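Local coordinates for putative type VI secretion protein (Escherichia coli, PDB 6SK0) that probably forms the trimeric puncturing spike at the tip of the type VI secretion machine and carries a phospholipase effector to be delivered, at residues A[519-531]-A[539-551]. Sequence-based numbering, arbitrary orientation.
Sequences TEYGGKTQLNLGH and LRGEGAELRTDDW
Gln-526 and Arg-547 exchange backbone hydrogen bonds in both directions, as do Asn-528 with Glu-545 and Gly-530 with Gly-543, joining neighbouring antiparallel strands of the VgrG spike. Between these pairs, Leu-527 and Leu-529 turn to the face they share with Ala-544 and Leu-546, where Leu-529 CD2 rests on Ala-544 CB at 3.7 Å and Leu-527 packs on Leu-527 of the second subunit.

The other face is polar, and buried. Asn-528 directs CG anti to its carbonyl carbon (chi1 -57°), and ND2 serves two acceptors lying close to its amide plane: Glu-545 OE1 at 2.5 Å and, along its own strand, Gln-526 OE1 at 3.0 Å. Glu-545 is also gripped end-on by Arg-540, NH1 to OE1 and NH2 to OE2. Arg-547 bends at chi2 and chi3 to bring NE to Lys-524 O, 2.6 Å away and in the guanidinium plane; its NH1 pairs with Asp-549 OD1, while NH2 reaches Gln-567 O of the third subunit.

Where the strand gives way to the turn, Asp-549 N donates to Gly-522 O (2.9 Å). Thr-525 OG1, which donates to Tyr-521 O, lies 2.7 Å from Thr-548 OG1. At the far end, Leu-539 CD1 makes a CH-pi contact over one face of the His-531 ring. The buried carboxylate of Glu-545 is thus met by an amide and a guanidinium, the guanidinium of Arg-547 by carbonyl oxygens and a carboxylate, and Arg-547 ties this pairing to the trimer interface.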
ATOM      1  N   THR A 519      25.943 -25.328  -8.959  1.00 48.40           N
ATOM      2  CA  THR A 519      26.625 -25.998  -7.869  1.00 48.40           C
ATOM      3  C   THR A 519      25.625 -26.869  -7.126  1.00 48.40           C
ATOM      4  O   THR A 519      24.425 -26.582  -7.101  1.00 48.40           O
ATOM      5  CB  THR A 519      27.291 -24.990  -6.911  1.00 48.40           C
ATOM      6  OG1 THR A 519      27.977 -25.693  -5.876  1.00 48.40           O
ATOM      7  CG2 THR A 519      26.272 -24.065  -6.284  1.00 48.40           C
ATOM      8  N   GLU A 520      26.122 -27.948  -6.532  1.00 50.37           N
ATOM      9  CA  GLU A 520      25.267 -28.852  -5.778  1.00 50.37           C
ATOM     10  C   GLU A 520      24.898 -28.319  -4.405  1.00 50.37           C
ATOM     11  O   GLU A 520      24.025 -28.892  -3.755  1.00 50.37           O
ATOM     12  CB  GLU A 520      25.945 -30.210  -5.613  1.00 50.37           C
ATOM     13  CG  GLU A 520      25.922 -31.058  -6.853  1.00 50.37           C
ATOM     14  CD  GLU A 520      24.527 -31.493  -7.224  1.00 50.37           C
ATOM     15  OE1 GLU A 520      23.798 -31.978  -6.338  1.00 50.37           O
ATOM     16  OE2 GLU A 520      24.151 -31.343  -8.403  1.00 50.37           O
ATOM     17  N   TYR A 521      25.540 -27.256  -3.947  1.00 48.71           N
ATOM     18  CA  TYR A 521      25.269 -26.743  -2.619  1.00 48.71           C
ATOM     19  C   TYR A 521      23.940 -25.996  -2.591  1.00 48.71           C
ATOM     20  O   TYR A 521      23.566 -25.328  -3.556  1.00 48.71           O
ATOM     21  CB  TYR A 521      26.403 -25.830  -2.173  1.00 48.71           C
ATOM     22  CG  TYR A 521      26.314 -25.444  -0.730  1.00 48.71           C
ATOM     23  CD1 TYR A 521      25.579 -24.340  -0.334  1.00 48.71           C
ATOM     24  CD2 TYR A 521      26.953 -26.189   0.243  1.00 48.71           C
ATOM     25  CE1 TYR A 521      25.484 -23.991   0.977  1.00 48.71           C
ATOM     26  CE2 TYR A 521      26.861 -25.847   1.563  1.00 48.71           C
ATOM     27  CZ  TYR A 521      26.127 -24.747   1.925  1.00 48.71           C
ATOM     28  OH  TYR A 521      26.037 -24.397   3.244  1.00 48.71           O
ATOM     29  N   GLY A 522      23.230 -26.111  -1.472  1.00 47.21           N
ATOM     30  CA  GLY A 522      21.957 -25.448  -1.286  1.00 47.21           C
ATOM     31  C   GLY A 522      20.897 -25.943  -2.241  1.00 47.21           C
ATOM     32  O   GLY A 522      20.283 -25.152  -2.962  1.00 47.21           O
ATOM     33  N   GLY A 523      20.658 -27.250  -2.236  1.00 48.63           N
ATOM     34  CA  GLY A 523      19.945 -27.793  -3.350  1.00 48.63           C
ATOM     35  C   GLY A 523      20.833 -27.555  -4.551  1.00 48.63           C
ATOM     36  O   GLY A 523      22.050 -27.473  -4.454  1.00 48.63           O
ATOM     37  N   LYS A 524      20.217 -27.397  -5.701  1.00 47.43           N
ATOM     38  CA  LYS A 524      20.984 -27.005  -6.874  1.00 47.43           C
ATOM     39  C   LYS A 524      20.939 -25.484  -6.961  1.00 47.43           C
ATOM     40  O   LYS A 524      19.965 -24.907  -7.440  1.00 47.43           O
ATOM     41  CB  LYS A 524      20.429 -27.678  -8.120  1.00 47.43           C
ATOM     42  CG  LYS A 524      20.523 -29.187  -8.074  1.00 47.43           C
ATOM     43  CD  LYS A 524      20.493 -29.781  -9.462  1.00 47.43           C
ATOM     44  CE  LYS A 524      20.511 -31.298  -9.427  1.00 47.43           C
ATOM     45  NZ  LYS A 524      21.673 -31.829  -8.678  1.00 47.43           N
ATOM     46  N   THR A 525      21.976 -24.827  -6.458  1.00 45.34           N
ATOM     47  CA  THR A 525      22.108 -23.385  -6.622  1.00 45.34           C
ATOM     48  C   THR A 525      22.629 -23.116  -8.023  1.00 45.34           C
ATOM     49  O   THR A 525      23.748 -23.509  -8.363  1.00 45.34           O
ATOM     50  CB  THR A 525      23.020 -22.789  -5.558  1.00 45.34           C
ATOM     51  OG1 THR A 525      22.496 -23.094  -4.267  1.00 45.34           O
ATOM     52  CG2 THR A 525      23.102 -21.290  -5.710  1.00 45.34           C
ATOM     53  N   GLN A 526      21.810 -22.479  -8.847  1.00 44.11           N
ATOM     54  CA  GLN A 526      22.075 -22.419 -10.273  1.00 44.11           C
ATOM     55  C   GLN A 526      21.751 -21.050 -10.831  1.00 44.11           C
ATOM     56  O   GLN A 526      20.881 -20.333 -10.334  1.00 44.11           O
ATOM     57  CB  GLN A 526      21.261 -23.453 -11.056  1.00 44.11           C
ATOM     58  CG  GLN A 526      21.280 -24.836 -10.495  1.00 44.11           C
ATOM     59  CD  GLN A 526      20.490 -25.800 -11.333  1.00 44.11           C
ATOM     60  OE1 GLN A 526      19.458 -25.449 -11.889  1.00 44.11           O
ATOM     61  NE2 GLN A 526      20.971 -27.026 -11.431  1.00 44.11           N
ATOM     62  N   LEU A 527      22.461 -20.712 -11.894  1.00 42.93           N
ATOM     63  CA  LEU A 527      22.056 -19.678 -12.829  1.00 42.93           C
ATOM     64  C   LEU A 527      21.813 -20.369 -14.161  1.00 42.93           C
ATOM     65  O   LEU A 527      22.729 -20.961 -14.736  1.00 42.93           O
ATOM     66  CB  LEU A 527      23.108 -18.586 -12.951  1.00 42.93           C
ATOM     67  CG  LEU A 527      22.776 -17.548 -14.018  1.00 42.93           C
ATOM     68  CD1 LEU A 527      21.669 -16.633 -13.547  1.00 42.93           C
ATOM     69  CD2 LEU A 527      24.002 -16.767 -14.389  1.00 42.93           C
ATOM     70  N   ASN A 528      20.577 -20.318 -14.631  1.00 43.49           N
ATOM     71  CA  ASN A 528      20.179 -20.935 -15.887  1.00 43.49           C
ATOM     72  C   ASN A 528      19.788 -19.838 -16.861  1.00 43.49           C
ATOM     73  O   ASN A 528      18.870 -19.061 -16.589  1.00 43.49           O
ATOM     74  CB  ASN A 528      19.030 -21.915 -15.670  1.00 43.49           C
ATOM     75  CG  ASN A 528      19.372 -22.992 -14.672  1.00 43.49           C
ATOM     76  OD1 ASN A 528      20.385 -23.666 -14.802  1.00 43.49           O
ATOM     77  ND2 ASN A 528      18.539 -23.150 -13.662  1.00 43.49           N
ATOM     78  N   LEU A 529      20.489 -19.768 -17.983  1.00 44.08           N
ATOM     79  CA  LEU A 529      20.247 -18.755 -18.994  1.00 44.08           C
ATOM     80  C   LEU A 529      19.754 -19.405 -20.274  1.00 44.08           C
ATOM     81  O   LEU A 529      20.367 -20.354 -20.766  1.00 44.08           O
ATOM     82  CB  LEU A 529      21.510 -17.946 -19.276  1.00 44.08           C
ATOM     83  CG  LEU A 529      22.210 -17.299 -18.086  1.00 44.08           C
ATOM     84  CD1 LEU A 529      23.411 -16.513 -18.564  1.00 44.08           C
ATOM     85  CD2 LEU A 529      21.250 -16.408 -17.311  1.00 44.08           C
ATOM     86  N   GLY A 530      18.655 -18.898 -20.803  1.00 46.39           N
ATOM     87  CA  GLY A 530      18.206 -19.285 -22.129  1.00 46.39           C
ATOM     88  C   GLY A 530      17.175 -20.390 -22.087  1.00 46.39           C
ATOM     89  O   GLY A 530      16.177 -20.285 -21.389  1.00 46.39           O
ATOM     90  N   HIS A 531      17.417 -21.442 -22.864  1.00 49.77           N
ATOM     91  CA  HIS A 531      16.477 -22.546 -23.035  1.00 49.77           C
ATOM     92  C   HIS A 531      16.754 -23.577 -21.946  1.00 49.77           C
ATOM     93  O   HIS A 531      17.440 -24.576 -22.142  1.00 49.77           O
ATOM     94  CB  HIS A 531      16.607 -23.131 -24.436  1.00 49.77           C
ATOM     95  CG  HIS A 531      15.659 -24.249 -24.724  1.00 49.77           C
ATOM     96  ND1 HIS A 531      14.422 -24.050 -25.295  1.00 49.77           N
ATOM     97  CD2 HIS A 531      15.774 -25.583 -24.538  1.00 49.77           C
ATOM     98  CE1 HIS A 531      13.814 -25.211 -25.439  1.00 49.77           C
ATOM     99  NE2 HIS A 531      14.613 -26.158 -24.985  1.00 49.77           N
ATOM    100  N   LEU A 539      12.187 -28.857 -21.732  1.00 51.76           N
ATOM    101  CA  LEU A 539      12.165 -27.445 -21.395  1.00 51.76           C
ATOM    102  C   LEU A 539      11.427 -27.223 -20.084  1.00 51.76           C
ATOM    103  O   LEU A 539      10.261 -27.593 -19.945  1.00 51.76           O
ATOM    104  CB  LEU A 539      11.504 -26.650 -22.517  1.00 51.76           C
ATOM    105  CG  LEU A 539      11.336 -25.156 -22.249  1.00 51.76           C
ATOM    106  CD1 LEU A 539      12.681 -24.454 -22.220  1.00 51.76           C
ATOM    107  CD2 LEU A 539      10.426 -24.528 -23.281  1.00 51.76           C
ATOM    108  N   ARG A 540      12.118 -26.641 -19.113  1.00 49.05           N
ATOM    109  CA  ARG A 540      11.493 -26.270 -17.859  1.00 49.05           C
ATOM    110  C   ARG A 540      11.342 -24.767 -17.700  1.00 49.05           C
ATOM    111  O   ARG A 540      10.826 -24.318 -16.675  1.00 49.05           O
ATOM    112  CB  ARG A 540      12.276 -26.847 -16.673  1.00 49.05           C
ATOM    113  CG  ARG A 540      13.732 -26.489 -16.626  1.00 49.05           C
ATOM    114  CD  ARG A 540      14.383 -27.062 -15.388  1.00 49.05           C
ATOM    115  NE  ARG A 540      13.761 -26.574 -14.165  1.00 49.05           N
ATOM    116  CZ  ARG A 540      14.132 -25.472 -13.525  1.00 49.05           C
ATOM    117  NH1 ARG A 540      15.132 -24.739 -13.987  1.00 49.05           N
ATOM    118  NH2 ARG A 540      13.504 -25.102 -12.423  1.00 49.05           N
ATOM    119  N   GLY A 541      11.752 -23.984 -18.686  1.00 47.97           N
ATOM    120  CA  GLY A 541      11.615 -22.550 -18.607  1.00 47.97           C
ATOM    121  C   GLY A 541      12.501 -21.817 -19.586  1.00 47.97           C
ATOM    122  O   GLY A 541      13.561 -22.311 -19.966  1.00 47.97           O
ATOM    123  N   GLU A 542      12.072 -20.639 -20.007  1.00 46.92           N
ATOM    124  CA  GLU A 542      12.837 -19.816 -20.921  1.00 46.92           C
ATOM    125  C   GLU A 542      13.214 -18.516 -20.237  1.00 46.92           C
ATOM    126  O   GLU A 542      12.377 -17.866 -19.607  1.00 46.92           O
ATOM    127  CB  GLU A 542      12.059 -19.521 -22.198  1.00 46.92           C
ATOM    128  CG  GLU A 542      11.567 -20.756 -22.917  1.00 46.92           C
ATOM    129  CD  GLU A 542      10.517 -20.431 -23.953  1.00 46.92           C
ATOM    130  OE1 GLU A 542      10.888 -19.992 -25.061  1.00 46.92           O
ATOM    131  OE2 GLU A 542       9.315 -20.605 -23.657  1.00 46.92           O
ATOM    132  N   GLY A 543      14.482 -18.136 -20.378  1.00 44.72           N
ATOM    133  CA  GLY A 543      14.984 -16.893 -19.840  1.00 44.72           C
ATOM    134  C   GLY A 543      16.102 -17.144 -18.849  1.00 44.72           C
ATOM    135  O   GLY A 543      16.938 -18.033 -19.045  1.00 44.72           O
ATOM    136  N   ALA A 544      16.108 -16.357 -17.784  1.00 42.18           N
ATOM    137  CA  ALA A 544      17.161 -16.395 -16.785  1.00 42.18           C
ATOM    138  C   ALA A 544      16.561 -16.838 -15.465  1.00 42.18           C
ATOM    139  O   ALA A 544      15.587 -16.248 -14.988  1.00 42.18           O
ATOM    140  CB  ALA A 544      17.836 -15.033 -16.650  1.00 42.18           C
ATOM    141  N   GLU A 545      17.131 -17.880 -14.885  1.00 42.88           N
ATOM    142  CA  GLU A 545      16.704 -18.377 -13.588  1.00 42.88           C
ATOM    143  C   GLU A 545      17.888 -18.363 -12.638  1.00 42.88           C
ATOM    144  O   GLU A 545      18.919 -18.983 -12.910  1.00 42.88           O
ATOM    145  CB  GLU A 545      16.115 -19.780 -13.691  1.00 42.88           C
ATOM    146  CG  GLU A 545      15.589 -20.292 -12.369  1.00 42.88           C
ATOM    147  CD  GLU A 545      15.370 -21.789 -12.360  1.00 42.88           C
ATOM    148  OE1 GLU A 545      16.209 -22.522 -12.913  1.00 42.88           O
ATOM    149  OE2 GLU A 545      14.357 -22.236 -11.797  1.00 42.88           O
ATOM    150  N   LEU A 546      17.741 -17.647 -11.544  1.00 41.00           N
ATOM    151  CA  LEU A 546      18.649 -17.721 -10.415  1.00 41.00           C
ATOM    152  C   LEU A 546      17.901 -18.424  -9.296  1.00 41.00           C
ATOM    153  O   LEU A 546      16.900 -17.907  -8.792  1.00 41.00           O
ATOM    154  CB  LEU A 546      19.115 -16.334  -9.995  1.00 41.00           C
ATOM    155  CG  LEU A 546      20.206 -16.322  -8.935  1.00 41.00           C
ATOM    156  CD1 LEU A 546      21.448 -17.036  -9.446  1.00 41.00           C
ATOM    157  CD2 LEU A 546      20.512 -14.900  -8.535  1.00 41.00           C
ATOM    158  N   ARG A 547      18.363 -19.606  -8.927  1.00 42.98           N
ATOM    159  CA  ARG A 547      17.606 -20.446  -8.020  1.00 42.98           C
ATOM    160  C   ARG A 547      18.526 -21.124  -7.023  1.00 42.98           C
ATOM    161  O   ARG A 547      19.687 -21.412  -7.312  1.00 42.98           O
ATOM    162  CB  ARG A 547      16.801 -21.487  -8.783  1.00 42.98           C
ATOM    163  CG  ARG A 547      17.637 -22.354  -9.674  1.00 42.98           C
ATOM    164  CD  ARG A 547      17.254 -23.788  -9.525  1.00 42.98           C
ATOM    165  NE  ARG A 547      17.582 -24.317  -8.212  1.00 42.98           N
ATOM    166  CZ  ARG A 547      16.684 -24.655  -7.295  1.00 42.98           C
ATOM    167  NH1 ARG A 547      17.077 -25.138  -6.130  1.00 42.98           N
ATOM    168  NH2 ARG A 547      15.394 -24.512  -7.543  1.00 42.98           N
ATOM    169  N   THR A 548      17.978 -21.382  -5.846  1.00 43.26           N
ATOM    170  CA  THR A 548      18.675 -22.043  -4.758  1.00 43.26           C
ATOM    171  C   THR A 548      17.631 -22.462  -3.741  1.00 43.26           C
ATOM    172  O   THR A 548      16.559 -21.865  -3.650  1.00 43.26           O
ATOM    173  CB  THR A 548      19.730 -21.133  -4.108  1.00 43.26           C
ATOM    174  OG1 THR A 548      20.397 -21.837  -3.060  1.00 43.26           O
ATOM    175  CG2 THR A 548      19.093 -19.891  -3.523  1.00 43.26           C
ATOM    176  N   ASP A 549      17.955 -23.497  -2.982  1.00 45.79           N
ATOM    177  CA  ASP A 549      17.169 -23.830  -1.807  1.00 45.79           C
ATOM    178  C   ASP A 549      17.507 -22.939  -0.623  1.00 45.79           C
ATOM    179  O   ASP A 549      16.735 -22.884   0.336  1.00 45.79           O
ATOM    180  CB  ASP A 549      17.378 -25.298  -1.436  1.00 45.79           C
ATOM    181  CG  ASP A 549      16.729 -26.246  -2.423  1.00 45.79           C
ATOM    182  OD1 ASP A 549      16.051 -25.777  -3.353  1.00 45.79           O
ATOM    183  OD2 ASP A 549      16.893 -27.470  -2.269  1.00 45.79           O
ATOM    184  N   ASP A 550      18.635 -22.249  -0.681  1.00 45.23           N
ATOM    185  CA  ASP A 550      19.107 -21.343   0.354  1.00 45.23           C
ATOM    186  C   ASP A 550      18.628 -19.922   0.055  1.00 45.23           C
ATOM    187  O   ASP A 550      17.609 -19.720  -0.603  1.00 45.23           O
ATOM    188  CB  ASP A 550      20.624 -21.445   0.481  1.00 45.23           C
ATOM    189  CG  ASP A 550      21.066 -22.796   0.962  1.00 45.23           C
ATOM    190  OD1 ASP A 550      20.205 -23.564   1.434  1.00 45.23           O
ATOM    191  OD2 ASP A 550      22.272 -23.092   0.883  1.00 45.23           O
ATOM    192  N   TRP A 551      19.303 -18.933   0.621  1.00 42.67           N
ATOM    193  CA  TRP A 551      18.937 -17.544   0.416  1.00 42.67           C
ATOM    194  C   TRP A 551      19.416 -17.022  -0.932  1.00 42.67           C
ATOM    195  O   TRP A 551      20.399 -17.495  -1.501  1.00 42.67           O
ATOM    196  CB  TRP A 551      19.515 -16.674   1.523  1.00 42.67           C
ATOM    197  CG  TRP A 551      18.997 -17.012   2.858  1.00 42.67           C
ATOM    198  CD1 TRP A 551      17.895 -16.497   3.459  1.00 42.67           C
ATOM    199  CD2 TRP A 551      19.561 -17.939   3.780  1.00 42.67           C
ATOM    200  NE1 TRP A 551      17.735 -17.043   4.699  1.00 42.67           N
ATOM    201  CE2 TRP A 551      18.745 -17.934   4.924  1.00 42.67           C
ATOM    202  CE3 TRP A 551      20.679 -18.774   3.752  1.00 42.67           C
ATOM    203  CZ2 TRP A 551      19.010 -18.734   6.030  1.00 42.67           C
ATOM    204  CZ3 TRP A 551      20.943 -19.562   4.848  1.00 42.67           C
ATOM    205  CH2 TRP A 551      20.112 -19.539   5.973  1.00 42.67           C
TER